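Diaminopimelate decarboxylase (Methanocaldococcus jannaschii, PDB 1TWI) catalyses the pyridoxal-phosphate-dependent decarboxylation of meso-diaminopimelate to L-lysine, the last step of lysine biosynthesis by the diaminopimelate pathway, working as a homodimer. Local coordinates at residues V205-H210 against M229-E234; E23-F28 against Y301-V306; Y96-S101 against K106-N111; E118-G123 against N143-E148; A392-Y395 against G399-R402. One frame throughout, in Å; residues are numbered along the deposited sequence.

Interactions 1, 3 and 4 belong to the alpha/beta barrel that binds the cofactor, interactions 2 and 5 to the beta domain. Interactions 1 to 4 are buried, 3 and 4 each with one of three touching residues partly exposed; interaction 5 is only partly buried. Interactions 1 and 3 press helices onto the same parallel sheet and meet where His208 touches Asn111, close to the cofactor. Interaction 4 joins two outer helices and touches interaction 3 through Phe110 and Glu119. Interaction 2 is aliphatic like interaction 1. Interaction 5 sets an arginine chain against backbone carbonyls; its Arg402 NH1 probably bonds to Phe28 O of interaction 2. Interactions 3, 4 and 5 touch the second subunit, interaction 4 through Met122.

Interaction 1 (V205-H210 against M229-E234); sequences VGVHCH and MDFVVE. With PLP (pyridoxal-5'-phosphate), chain E.
His210 ND1 lies 3.4 Å from N1 of the pyridoxal phosphate and takes a hydrogen bond from the backbone N of Gly249. The imidazole lies flat against the cofactor: PLP C2 sits 3.4 Å above the ring plane, over its centre, and His210 CE1 is equally close, 3.4 Å, to PLP C5. His210, two residues past the end of strand 202-208, holds CG anti to the backbone N (chi1 172°), and its ring lies over the pyridine. His208, bonded through NE2 to Glu290 OE1, reaches the cofactor differently, its edge pointing in plane at the methyl, with CE1 3.8 Å from PLP C2A.

One residue earlier, Val207 faces the other way, toward helix 219-237. Its CG2 meets Val232 CG2 at 3.9 Å, while CG1 lies near the plane of the Phe231 ring, 4.4 Å from CD2 at the ring's edge. Val245 of the next strand touches both valines, completing this beta-alpha-beta unit of the barrel.

The chemistry is thus divided along the strand and the loop that follows it: branched aliphatic groups seat the helix, and the same backbone carries the two histidines that touch the cofactor, His210 at the ring face and His208 at the methyl.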
# COMPACT_ATOMS: atom_id res chain seq x y z
N VAL A 205 -0.91 -4.26 35.25
CA VAL A 205 -1.85 -5.40 35.13
C VAL A 205 -1.39 -6.60 34.24
O VAL A 205 -2.07 -7.60 34.17
CB VAL A 205 -3.26 -4.99 34.54
CG1 VAL A 205 -4.01 -4.03 35.47
CG2 VAL A 205 -3.08 -4.41 33.14
N GLY A 206 -0.26 -6.51 33.54
CA GLY A 206 0.12 -7.67 32.74
C GLY A 206 1.35 -7.51 31.90
O GLY A 206 2.04 -6.46 31.94
N VAL A 207 1.68 -8.57 31.15
CA VAL A 207 2.81 -8.53 30.21
C VAL A 207 2.20 -9.01 28.87
O VAL A 207 1.23 -9.77 28.85
CB VAL A 207 3.97 -9.48 30.65
CG1 VAL A 207 4.66 -8.95 31.96
CG2 VAL A 207 3.40 -10.86 30.90
N HIS A 208 2.76 -8.56 27.77
CA HIS A 208 2.28 -8.87 26.41
C HIS A 208 3.49 -9.22 25.56
O HIS A 208 4.64 -8.79 25.84
CB HIS A 208 1.61 -7.59 25.85
CG HIS A 208 1.39 -7.61 24.37
ND1 HIS A 208 2.27 -7.04 23.48
CD2 HIS A 208 0.38 -8.12 23.62
CE1 HIS A 208 1.80 -7.18 22.25
NE2 HIS A 208 0.65 -7.83 22.31
N CYS A 209 3.26 -10.04 24.53
CA CYS A 209 4.34 -10.39 23.61
C CYS A 209 3.63 -10.78 22.30
O CYS A 209 2.55 -11.39 22.31
CB CYS A 209 5.13 -11.59 24.16
SG CYS A 209 6.48 -12.07 23.11
N HIS A 210 4.21 -10.38 21.20
CA HIS A 210 3.67 -10.70 19.90
C HIS A 210 4.92 -10.95 19.10
O HIS A 210 5.81 -10.06 18.99
CB HIS A 210 2.91 -9.54 19.30
CG HIS A 210 2.53 -9.80 17.89
ND1 HIS A 210 1.53 -10.70 17.56
CD2 HIS A 210 3.05 -9.36 16.72
CE1 HIS A 210 1.45 -10.79 16.24
NE2 HIS A 210 2.37 -9.99 15.71
N MET A 229 6.60 -16.74 30.33
CA MET A 229 6.35 -17.22 31.67
C MET A 229 7.62 -17.18 32.54
O MET A 229 7.53 -16.91 33.77
CB MET A 229 5.72 -18.64 31.62
CG MET A 229 4.26 -18.67 31.08
SD MET A 229 3.11 -17.54 31.96
CE MET A 229 2.73 -18.49 33.47
N ASP A 230 8.78 -17.47 31.95
CA ASP A 230 10.02 -17.38 32.72
C ASP A 230 10.14 -15.95 33.26
O ASP A 230 10.62 -15.72 34.37
CB ASP A 230 11.26 -17.63 31.86
CG ASP A 230 11.46 -19.13 31.50
OD1 ASP A 230 10.79 -20.00 32.06
OD2 ASP A 230 12.33 -19.37 30.66
N PHE A 231 9.73 -14.96 32.45
CA PHE A 231 9.84 -13.57 32.92
C PHE A 231 8.80 -13.30 34.04
O PHE A 231 9.06 -12.52 34.97
CB PHE A 231 9.70 -12.57 31.74
CG PHE A 231 9.92 -11.13 32.15
CD1 PHE A 231 11.17 -10.71 32.60
CD2 PHE A 231 8.86 -10.22 32.14
CE1 PHE A 231 11.39 -9.37 33.05
CE2 PHE A 231 9.05 -8.85 32.59
CZ PHE A 231 10.34 -8.46 33.04
N VAL A 232 7.63 -13.92 33.95
CA VAL A 232 6.62 -13.75 35.00
C VAL A 232 7.21 -14.31 36.31
O VAL A 232 7.00 -13.76 37.41
CB VAL A 232 5.25 -14.42 34.61
CG1 VAL A 232 4.24 -14.29 35.71
CG2 VAL A 232 4.63 -13.65 33.35
N VAL A 233 7.97 -15.40 36.20
CA VAL A 233 8.62 -15.97 37.41
C VAL A 233 9.65 -14.95 37.92
O VAL A 233 9.69 -14.65 39.12
CB VAL A 233 9.34 -17.33 37.12
CG1 VAL A 233 10.16 -17.78 38.36
CG2 VAL A 233 8.30 -18.41 36.79
N GLU A 234 10.49 -14.43 37.03
CA GLU A 234 11.47 -13.41 37.43
C GLU A 234 10.78 -12.21 38.15
O GLU A 234 11.30 -11.70 39.17
CB GLU A 234 12.25 -12.91 36.22
CG GLU A 234 13.40 -11.92 36.56
CD GLU A 234 14.18 -11.43 35.32
OE1 GLU A 234 15.03 -10.49 35.46
OE2 GLU A 234 13.96 -11.95 34.19
N1 PLP E . -0.86 -8.34 17.95
C2 PLP E . 0.08 -7.43 17.51
C2A PLP E . 0.83 -6.63 18.60
C3 PLP E . 0.25 -7.29 16.13
O3 PLP E . 1.18 -6.38 15.73
C4 PLP E . -0.43 -8.03 15.20
C4A PLP E . -0.16 -7.79 13.68
O4A PLP E . 0.44 -6.80 13.40
C5 PLP E . -1.39 -8.96 15.64
C6 PLP E . -1.56 -9.09 17.01
C5A PLP E . -2.24 -9.88 14.77
O4P PLP E . -1.43 -10.74 13.93
P PLP E . -2.08 -11.87 13.03
O1P PLP E . -0.92 -12.47 12.35
O2P PLP E . -2.99 -11.15 12.08
O3P PLP E . -2.78 -12.81 13.90

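Interaction 2 (E23-F28 against Y301-V306); sequences ELAEKF and YLLGKV
Leu303 meets Leu24 and Ala25 where helix 21-28 packs on strand 300-311, a strand of the mixed sheet in the beta domain that accompanies the barrel in this decarboxylase family. Along the strand, Tyr301 comes first; its ring makes an edge-to-face contact with Phe382 and packs on Phe14 and Ile16. Leu302 packs on Tyr33 and Met327 instead.

Leu303 then carries the whole contact, which buries 92 Å² in all. Its CB is directed toward the helix, and the extended second torsion (chi2 -180°) puts CD1 anti to CA, at the far end of the side chain. That single methyl is the atom that touches both helix residues. It stands 4.4 Å from Leu24 CB and 4.4 Å from Ala25 CB, so it rests where the two side chains leave the helix. Consistent with the small alanine side chain, the CA atoms of Ala25 and Leu303 are 6.8 Å apart. Val34 and Val378 of the flanking strands touch Leu303 as well.

Further along, the strand continues through Lys305, whose backbone N is hydrogen-bonded to Asp321 OD1. The packing between helix and strand is purely by van der Waals contact, and its closest approach is made to the main chain: Leu303 CD1 lies 4.3 Å from Ala25 N.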
# COMPACT_ATOMS: atom_id res chain seq x y z
N GLU A 23 -23.36 -14.46 -9.62
CA GLU A 23 -24.55 -13.59 -9.46
C GLU A 23 -24.23 -12.45 -8.50
O GLU A 23 -24.76 -11.36 -8.65
CB GLU A 23 -25.75 -14.38 -8.96
CG GLU A 23 -26.29 -15.33 -10.05
CD GLU A 23 -27.59 -16.01 -9.64
OE1 GLU A 23 -28.04 -15.83 -8.47
OE2 GLU A 23 -28.15 -16.71 -10.49
N LEU A 24 -23.36 -12.68 -7.52
CA LEU A 24 -22.98 -11.61 -6.62
C LEU A 24 -22.21 -10.55 -7.43
O LEU A 24 -22.46 -9.31 -7.29
CB LEU A 24 -22.10 -12.12 -5.49
CG LEU A 24 -22.74 -12.96 -4.37
CD1 LEU A 24 -21.65 -13.39 -3.40
CD2 LEU A 24 -23.78 -12.18 -3.64
N ALA A 25 -21.31 -11.03 -8.29
CA ALA A 25 -20.52 -10.12 -9.13
C ALA A 25 -21.45 -9.32 -10.06
O ALA A 25 -21.23 -8.11 -10.30
CB ALA A 25 -19.54 -10.88 -9.96
N GLU A 26 -22.50 -9.99 -10.53
CA GLU A 26 -23.49 -9.33 -11.40
C GLU A 26 -24.38 -8.30 -10.69
O GLU A 26 -24.66 -7.23 -11.21
CB GLU A 26 -24.39 -10.37 -12.09
CG GLU A 26 -23.63 -11.18 -13.15
CD GLU A 26 -24.45 -12.35 -13.72
OE1 GLU A 26 -23.89 -13.13 -14.53
OE2 GLU A 26 -25.64 -12.47 -13.36
N LYS A 27 -24.82 -8.63 -9.50
CA LYS A 27 -25.66 -7.71 -8.81
C LYS A 27 -24.90 -6.51 -8.22
O LYS A 27 -25.35 -5.36 -8.33
CB LYS A 27 -26.39 -8.45 -7.72
CG LYS A 27 -27.17 -7.58 -6.74
CD LYS A 27 -28.00 -8.48 -5.83
CE LYS A 27 -28.64 -7.68 -4.72
NZ LYS A 27 -29.58 -8.54 -3.93
N PHE A 28 -23.71 -6.77 -7.66
CA PHE A 28 -22.97 -5.70 -7.00
C PHE A 28 -21.79 -5.08 -7.77
O PHE A 28 -21.26 -4.06 -7.33
CB PHE A 28 -22.48 -6.18 -5.62
CG PHE A 28 -23.58 -6.52 -4.67
CD1 PHE A 28 -24.21 -5.52 -3.90
CD2 PHE A 28 -24.00 -7.86 -4.52
CE1 PHE A 28 -25.24 -5.84 -2.99
CE2 PHE A 28 -25.03 -8.19 -3.63
CZ PHE A 28 -25.65 -7.19 -2.86
N TYR A 301 -13.23 -13.30 0.14
CA TYR A 301 -12.94 -13.70 -1.24
C TYR A 301 -13.02 -12.43 -2.05
O TYR A 301 -13.87 -11.61 -1.78
CB TYR A 301 -14.00 -14.69 -1.76
CG TYR A 301 -14.01 -15.95 -0.89
CD1 TYR A 301 -14.67 -15.94 0.34
CD2 TYR A 301 -13.26 -17.11 -1.25
CE1 TYR A 301 -14.61 -17.01 1.20
CE2 TYR A 301 -13.19 -18.23 -0.37
CZ TYR A 301 -13.87 -18.16 0.85
OH TYR A 301 -13.79 -19.17 1.79
N LEU A 302 -12.13 -12.27 -3.04
CA LEU A 302 -12.18 -11.10 -3.90
C LEU A 302 -12.52 -11.55 -5.34
O LEU A 302 -11.77 -12.34 -5.95
CB LEU A 302 -10.83 -10.37 -3.90
CG LEU A 302 -10.68 -9.14 -4.83
CD1 LEU A 302 -11.74 -8.07 -4.50
CD2 LEU A 302 -9.28 -8.61 -4.67
N LEU A 303 -13.64 -11.04 -5.86
CA LEU A 303 -14.09 -11.39 -7.21
C LEU A 303 -13.66 -10.30 -8.18
O LEU A 303 -13.81 -9.11 -7.91
CB LEU A 303 -15.64 -11.51 -7.25
CG LEU A 303 -16.22 -12.38 -6.12
CD1 LEU A 303 -17.77 -12.47 -6.23
CD2 LEU A 303 -15.59 -13.76 -6.18
N GLY A 304 -13.09 -10.73 -9.30
CA GLY A 304 -12.63 -9.81 -10.31
C GLY A 304 -13.06 -10.34 -11.67
O GLY A 304 -12.87 -11.52 -11.97
N LYS A 305 -13.66 -9.49 -12.48
CA LYS A 305 -14.08 -9.91 -13.77
C LYS A 305 -12.94 -9.79 -14.79
O LYS A 305 -12.10 -8.84 -14.76
CB LYS A 305 -15.31 -9.10 -14.21
CG LYS A 305 -15.76 -9.38 -15.67
CD LYS A 305 -17.23 -8.89 -15.96
CE LYS A 305 -17.35 -7.38 -15.94
NZ LYS A 305 -18.75 -7.00 -16.38
N VAL A 306 -12.92 -10.76 -15.70
CA VAL A 306 -11.93 -10.78 -16.77
C VAL A 306 -12.31 -9.87 -17.92
O VAL A 306 -13.36 -10.08 -18.55
CB VAL A 306 -11.79 -12.22 -17.32
CG1 VAL A 306 -10.80 -12.22 -18.50
CG2 VAL A 306 -11.25 -13.14 -16.16

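Interaction 3 (Y96-S101 against K106-N111); sequences YIAKLS and KKIVFN
Ala98 and Lys99 both rest on Ile108, the point at which helix 92-100 covers strand 108-110 in a beta-alpha-beta unit of the alpha/beta barrel. Along the helix, Tyr96 and Ile97 instead meet the second subunit: the Tyr96 ring meets that of Tyr420 of the second subunit with the planes at about 35°, and Ile97 packs on Ile424 of the same subunit.

Ala98 directs its CB toward the strand, where it lies 4.0 Å from Ile108 CD1. It also packs on Ala87 and Val89 of the preceding strand, so the one methyl helps to seat the helix over two adjacent strands.

Lys99 comes from the flank. Its chain is bent at both its second and its third torsion (chi3 -81°), folding the methylenes back over the strand, and CD approaches Ile108 CD1 to 3.8 Å. Beyond the methylenes, NZ is hydrogen-bonded to Ser105 OG just ahead of the second segment, an anchor consistent with the bent chain staying across the isoleucine. Ile108 answers with an extended second torsion, which carries its CD1 out to meet both helix residues. The isoleucine is thus the sole strand residue in the contact, and its apolar end is shared between an alanine methyl and the aliphatic part of a lysine.

After the helix, Ser101 folds its hydroxyl back to the last turn. OG is also hydrogen-bonded to Thr77 OG1, and it donates to Ile97 O at 2.7 Å, standing 39° out of the carbonyl plane.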
# COMPACT_ATOMS: atom_id res chain seq x y z
N TYR A 96 -11.55 4.09 18.40
CA TYR A 96 -12.83 4.75 18.09
C TYR A 96 -13.78 3.70 17.48
O TYR A 96 -14.94 3.57 17.86
CB TYR A 96 -12.53 5.87 17.07
CG TYR A 96 -13.67 6.78 16.73
CD1 TYR A 96 -13.92 7.89 17.54
CD2 TYR A 96 -14.44 6.59 15.59
CE1 TYR A 96 -14.94 8.78 17.23
CE2 TYR A 96 -15.47 7.51 15.24
CZ TYR A 96 -15.69 8.60 16.09
OH TYR A 96 -16.67 9.53 15.84
N ILE A 97 -13.31 2.98 16.47
CA ILE A 97 -14.15 1.95 15.86
C ILE A 97 -14.56 0.85 16.90
O ILE A 97 -15.72 0.39 16.89
CB ILE A 97 -13.43 1.31 14.62
CG1 ILE A 97 -13.35 2.32 13.48
CG2 ILE A 97 -14.15 0.10 14.14
CD1 ILE A 97 -12.27 1.89 12.44
N ALA A 98 -13.63 0.41 17.76
CA ALA A 98 -13.99 -0.62 18.75
C ALA A 98 -15.11 -0.14 19.65
O ALA A 98 -16.06 -0.90 19.94
CB ALA A 98 -12.75 -1.05 19.62
N LYS A 99 -15.00 1.11 20.12
CA LYS A 99 -16.03 1.67 21.01
C LYS A 99 -17.33 1.84 20.23
O LYS A 99 -18.37 1.51 20.76
CB LYS A 99 -15.60 3.00 21.63
CG LYS A 99 -14.42 2.93 22.56
CD LYS A 99 -14.71 2.07 23.76
CE LYS A 99 -15.52 2.86 24.83
NZ LYS A 99 -15.81 2.04 26.05
N LEU A 100 -17.29 2.34 18.98
CA LEU A 100 -18.53 2.45 18.22
C LEU A 100 -19.07 1.03 17.88
O LEU A 100 -20.23 0.87 17.52
CB LEU A 100 -18.35 3.24 16.92
CG LEU A 100 -18.18 4.76 17.19
CD1 LEU A 100 -18.24 5.53 15.82
CD2 LEU A 100 -19.29 5.27 18.16
N SER A 101 -18.25 0.00 18.03
CA SER A 101 -18.75 -1.35 17.69
C SER A 101 -19.32 -2.03 18.95
O SER A 101 -19.75 -3.18 18.89
CB SER A 101 -17.60 -2.19 17.15
OG SER A 101 -17.17 -1.68 15.89
N LYS A 106 -13.32 -3.43 29.03
CA LYS A 106 -12.42 -4.36 29.68
C LYS A 106 -11.94 -5.44 28.74
O LYS A 106 -11.23 -6.31 29.20
CB LYS A 106 -13.08 -5.02 30.90
CG LYS A 106 -12.99 -4.21 32.18
CD LYS A 106 -11.63 -3.46 32.38
CE LYS A 106 -11.77 -2.01 31.91
NZ LYS A 106 -10.53 -1.27 32.14
N LYS A 107 -12.37 -5.43 27.48
CA LYS A 107 -11.85 -6.41 26.51
C LYS A 107 -11.06 -5.66 25.43
O LYS A 107 -10.89 -6.17 24.33
CB LYS A 107 -12.98 -7.21 25.84
CG LYS A 107 -13.74 -8.12 26.81
CD LYS A 107 -14.87 -8.90 26.07
CE LYS A 107 -15.50 -10.02 26.97
NZ LYS A 107 -16.58 -10.76 26.22
N ILE A 108 -10.62 -4.45 25.73
CA ILE A 108 -9.85 -3.70 24.75
C ILE A 108 -8.41 -3.49 25.23
O ILE A 108 -8.22 -2.98 26.36
CB ILE A 108 -10.50 -2.31 24.47
CG1 ILE A 108 -11.88 -2.52 23.80
CG2 ILE A 108 -9.64 -1.49 23.47
CD1 ILE A 108 -12.69 -1.18 23.57
N VAL A 109 -7.42 -3.88 24.41
CA VAL A 109 -6.01 -3.62 24.77
C VAL A 109 -5.47 -2.75 23.63
O VAL A 109 -5.86 -2.89 22.46
CB VAL A 109 -5.12 -4.92 24.92
CG1 VAL A 109 -5.59 -5.69 26.24
CG2 VAL A 109 -5.25 -5.84 23.70
N PHE A 110 -4.59 -1.83 24.00
CA PHE A 110 -4.03 -0.86 23.04
C PHE A 110 -2.52 -1.09 22.83
O PHE A 110 -1.73 -0.95 23.76
CB PHE A 110 -4.29 0.56 23.63
CG PHE A 110 -4.19 1.70 22.62
CD1 PHE A 110 -3.42 1.58 21.47
CD2 PHE A 110 -4.83 2.92 22.89
CE1 PHE A 110 -3.25 2.65 20.57
CE2 PHE A 110 -4.69 4.01 22.02
CZ PHE A 110 -3.89 3.88 20.84
N ASN A 111 -2.14 -1.53 21.63
CA ASN A 111 -0.73 -1.76 21.26
C ASN A 111 -0.24 -0.60 20.42
O ASN A 111 -1.04 0.14 19.85
CB ASN A 111 -0.61 -3.02 20.36
CG ASN A 111 -0.66 -4.28 21.15
OD1 ASN A 111 0.18 -4.47 22.00
ND2 ASN A 111 -1.66 -5.15 20.89

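Interaction 4 (E118-G123 against N143-E148); sequences EEIIMG and NETAKE
In Thr145 a chi1 of -57° places methyl CG2 anti to the backbone N and leaves OG1 beside that N, so the methyl extends toward helix 117-125 while the hydroxyl stays near its own helix. Ile120 likewise holds CG2 anti to its backbone N (chi1 -72°), and the two branches meet with Ile120 CG2 and Thr145 CG2 3.8 Å apart. The same isoleucine methyl also lies 3.8 Å from Thr145 CB, so it rests against the fork of the threonine more than on one end. Ile121 enters by its other branch, CG1, which lies 3.7 Å from Thr145 CG2; this side chain crosses the threonine at about a right angle. The threonine methyl is therefore touched by two consecutive isoleucines.

Polar OG1 is satisfied along its own helix and from the side: it bonds to Leu141 O, one turn back, and to Lys117 NZ. Lys117 also forms a salt bridge with Glu148 OE1, so a charged link runs between the helices beside the apolar one.

The backbones come close at this point, with 6.8 Å between the CA atoms of Ile121 and Thr145. Such packing of helices 117-125 and 136-149, which flank strand 130-133 in sequence, is characteristic of neighbouring helices in the outer layer of an alpha/beta (TIM) barrel.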
# COMPACT_ATOMS: atom_id res chain seq x y z
N GLU A 118 -2.78 12.44 22.57
CA GLU A 118 -4.22 12.41 22.29
C GLU A 118 -4.80 10.98 22.35
O GLU A 118 -5.92 10.77 22.81
CB GLU A 118 -4.49 12.98 20.90
CG GLU A 118 -4.14 14.50 20.81
CD GLU A 118 -2.62 14.90 20.84
OE1 GLU A 118 -1.61 14.11 20.59
OE2 GLU A 118 -2.45 16.14 21.14
N GLU A 119 -4.04 10.00 21.85
CA GLU A 119 -4.50 8.61 21.87
C GLU A 119 -4.55 8.09 23.30
O GLU A 119 -5.43 7.29 23.67
CB GLU A 119 -3.57 7.72 21.03
CG GLU A 119 -3.77 7.93 19.53
CD GLU A 119 -2.77 7.13 18.69
OE1 GLU A 119 -1.55 7.14 19.05
OE2 GLU A 119 -3.17 6.51 17.68
N ILE A 120 -3.58 8.50 24.10
CA ILE A 120 -3.58 8.06 25.51
C ILE A 120 -4.81 8.66 26.26
O ILE A 120 -5.47 7.96 27.04
CB ILE A 120 -2.22 8.44 26.16
CG1 ILE A 120 -1.14 7.50 25.56
CG2 ILE A 120 -2.27 8.27 27.72
CD1 ILE A 120 0.27 8.04 25.59
N ILE A 121 -5.13 9.93 25.97
CA ILE A 121 -6.29 10.58 26.63
C ILE A 121 -7.49 9.76 26.26
O ILE A 121 -8.35 9.46 27.12
CB ILE A 121 -6.49 12.08 26.12
CG1 ILE A 121 -5.48 13.02 26.82
CG2 ILE A 121 -7.90 12.58 26.40
CD1 ILE A 121 -5.17 14.35 26.03
N MET A 122 -7.58 9.37 24.99
CA MET A 122 -8.73 8.61 24.54
C MET A 122 -8.86 7.28 25.23
O MET A 122 -9.98 6.90 25.62
CB MET A 122 -8.66 8.41 23.01
CG MET A 122 -9.87 7.68 22.41
SD MET A 122 -9.77 7.54 20.52
CE MET A 122 -8.86 8.90 20.28
N GLY A 123 -7.75 6.55 25.35
CA GLY A 123 -7.82 5.25 26.02
C GLY A 123 -8.18 5.40 27.51
O GLY A 123 -8.88 4.54 28.08
N ASN A 143 1.75 7.95 32.41
CA ASN A 143 1.61 8.32 33.83
C ASN A 143 1.36 9.86 33.91
O ASN A 143 0.53 10.32 34.69
CB ASN A 143 2.90 7.92 34.58
CG ASN A 143 2.85 8.27 36.04
OD1 ASN A 143 3.65 9.10 36.48
ND2 ASN A 143 1.95 7.66 36.80
N GLU A 144 2.09 10.65 33.11
CA GLU A 144 1.90 12.11 33.12
C GLU A 144 0.48 12.47 32.64
O GLU A 144 -0.17 13.36 33.18
CB GLU A 144 2.94 12.79 32.23
CG GLU A 144 4.36 12.93 32.84
CD GLU A 144 5.41 13.26 31.76
OE1 GLU A 144 6.63 13.37 32.09
OE2 GLU A 144 5.02 13.41 30.56
N THR A 145 -0.02 11.79 31.61
CA THR A 145 -1.35 12.08 31.08
C THR A 145 -2.45 11.67 32.06
O THR A 145 -3.45 12.41 32.29
CB THR A 145 -1.52 11.38 29.72
OG1 THR A 145 -0.47 11.85 28.87
CG2 THR A 145 -2.88 11.70 29.11
N ALA A 146 -2.28 10.50 32.66
CA ALA A 146 -3.23 10.01 33.66
C ALA A 146 -3.24 11.06 34.81
O ALA A 146 -4.30 11.38 35.36
CB ALA A 146 -2.74 8.61 34.21
N LYS A 147 -2.06 11.53 35.21
CA LYS A 147 -1.99 12.55 36.28
C LYS A 147 -2.79 13.82 35.84
O LYS A 147 -3.58 14.35 36.63
CB LYS A 147 -0.54 12.97 36.53
CG LYS A 147 -0.38 14.06 37.60
CD LYS A 147 1.08 14.54 37.61
CE LYS A 147 1.46 15.43 38.83
NZ LYS A 147 2.94 15.81 38.72
N GLU A 148 -2.63 14.25 34.59
CA GLU A 148 -3.38 15.44 34.14
C GLU A 148 -4.91 15.25 34.20
O GLU A 148 -5.66 16.16 34.57
CB GLU A 148 -2.93 15.83 32.73
CG GLU A 148 -1.51 16.37 32.70
CD GLU A 148 -1.07 16.75 31.30
OE1 GLU A 148 -1.28 15.91 30.38
OE2 GLU A 148 -0.53 17.88 31.11

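Interaction 5 (A392-Y395 against G399-R402); sequences ANNY and GRPR
Arg400 lays its aliphatic chain along Ala392 and Asn393 in the loop that links strands 378-382 and 402-407 of the beta domain. Here the chain doubles back on itself, bringing the CA atoms of Asn394 and Gly399 to 5.6 Å and those of Asn393 and Arg400 to 6.3 Å.

The Ala392 methyl is directed toward the arginine and touches it from the side, CB lying 3.9 Å from Arg400 CG. Asn393, by contrast, points its CB away and takes part through its backbone carbonyl. The arginine chain is extended at chi2 (169°) but turns at chi3 (-68°), which carries the guanidinium off from the carbonyls that border CG and CD. Its NH2 forms a salt bridge with Glu418 OE2, and the Arg400 guanidinium of the second subunit lies close by, so the Glu418 carboxylate probably helps to balance the positive charge gathered here.

At the end of the first arm, Tyr395 belongs to the pocket of the bound lysine and is hydrogen-bonded by its OH to Glu359. The fold-back thus carries a pocket residue and also touches the second subunit. Across it the backbone carbonyls line the arginine methylenes, Ala392 O lying 3.8 Å from Arg400 CD and Asn393 O 3.6 Å from Arg400 CG.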
# COMPACT_ATOMS: atom_id res chain seq x y z
N ALA A 392 -6.05 -1.57 1.43
CA ALA A 392 -6.44 -1.10 0.09
C ALA A 392 -6.12 0.40 -0.07
O ALA A 392 -6.08 1.13 0.93
CB ALA A 392 -7.95 -1.34 -0.13
N ASN A 393 -5.92 0.88 -1.30
CA ASN A 393 -5.63 2.29 -1.43
C ASN A 393 -6.17 2.78 -2.77
O ASN A 393 -6.84 2.02 -3.43
CB ASN A 393 -4.13 2.47 -1.36
CG ASN A 393 -3.42 1.53 -2.32
OD1 ASN A 393 -2.75 0.56 -1.90
ND2 ASN A 393 -3.57 1.78 -3.58
N ASN A 394 -5.86 4.01 -3.17
CA ASN A 394 -6.37 4.57 -4.42
C ASN A 394 -5.29 4.67 -5.49
O ASN A 394 -5.42 5.46 -6.45
CB ASN A 394 -6.94 5.97 -4.17
CG ASN A 394 -8.22 5.95 -3.34
OD1 ASN A 394 -9.14 5.14 -3.60
ND2 ASN A 394 -8.32 6.84 -2.40
N TYR A 395 -4.24 3.89 -5.35
CA TYR A 395 -3.16 3.95 -6.35
C TYR A 395 -3.68 3.81 -7.78
O TYR A 395 -4.54 2.96 -8.06
CB TYR A 395 -2.10 2.89 -6.03
CG TYR A 395 -0.87 2.97 -6.89
CD1 TYR A 395 -0.23 4.19 -7.12
CD2 TYR A 395 -0.30 1.79 -7.41
CE1 TYR A 395 0.98 4.25 -7.85
CE2 TYR A 395 0.89 1.82 -8.13
CZ TYR A 395 1.53 3.07 -8.35
OH TYR A 395 2.69 3.12 -9.09
N GLY A 399 -10.94 3.81 -7.29
CA GLY A 399 -11.69 3.79 -6.04
C GLY A 399 -11.58 2.46 -5.25
O GLY A 399 -11.42 1.37 -5.85
N ARG A 400 -11.66 2.51 -3.92
CA ARG A 400 -11.59 1.25 -3.17
C ARG A 400 -12.89 0.55 -3.50
O ARG A 400 -13.94 1.19 -3.69
CB ARG A 400 -11.36 1.49 -1.68
CG ARG A 400 -9.84 1.82 -1.47
CD ARG A 400 -9.55 2.34 -0.09
NE ARG A 400 -10.15 3.67 0.10
CZ ARG A 400 -10.11 4.32 1.27
NH1 ARG A 400 -9.50 3.77 2.32
NH2 ARG A 400 -10.69 5.51 1.40
N PRO A 401 -12.85 -0.78 -3.57
CA PRO A 401 -14.03 -1.56 -3.93
C PRO A 401 -15.16 -1.75 -2.94
O PRO A 401 -15.02 -1.52 -1.73
CB PRO A 401 -13.41 -2.89 -4.28
CG PRO A 401 -12.33 -3.00 -3.17
CD PRO A 401 -11.75 -1.66 -3.07
N ARG A 402 -16.28 -2.20 -3.48
CA ARG A 402 -17.43 -2.53 -2.64
C ARG A 402 -17.10 -3.82 -1.92
O ARG A 402 -16.23 -4.55 -2.36
CB ARG A 402 -18.64 -2.84 -3.51
CG ARG A 402 -19.56 -1.66 -3.71
CD ARG A 402 -20.71 -2.02 -4.65
NE ARG A 402 -21.79 -1.07 -4.50
CZ ARG A 402 -22.97 -1.21 -5.11
NH1 ARG A 402 -23.19 -2.27 -5.93
NH2 ARG A 402 -23.94 -0.33 -4.83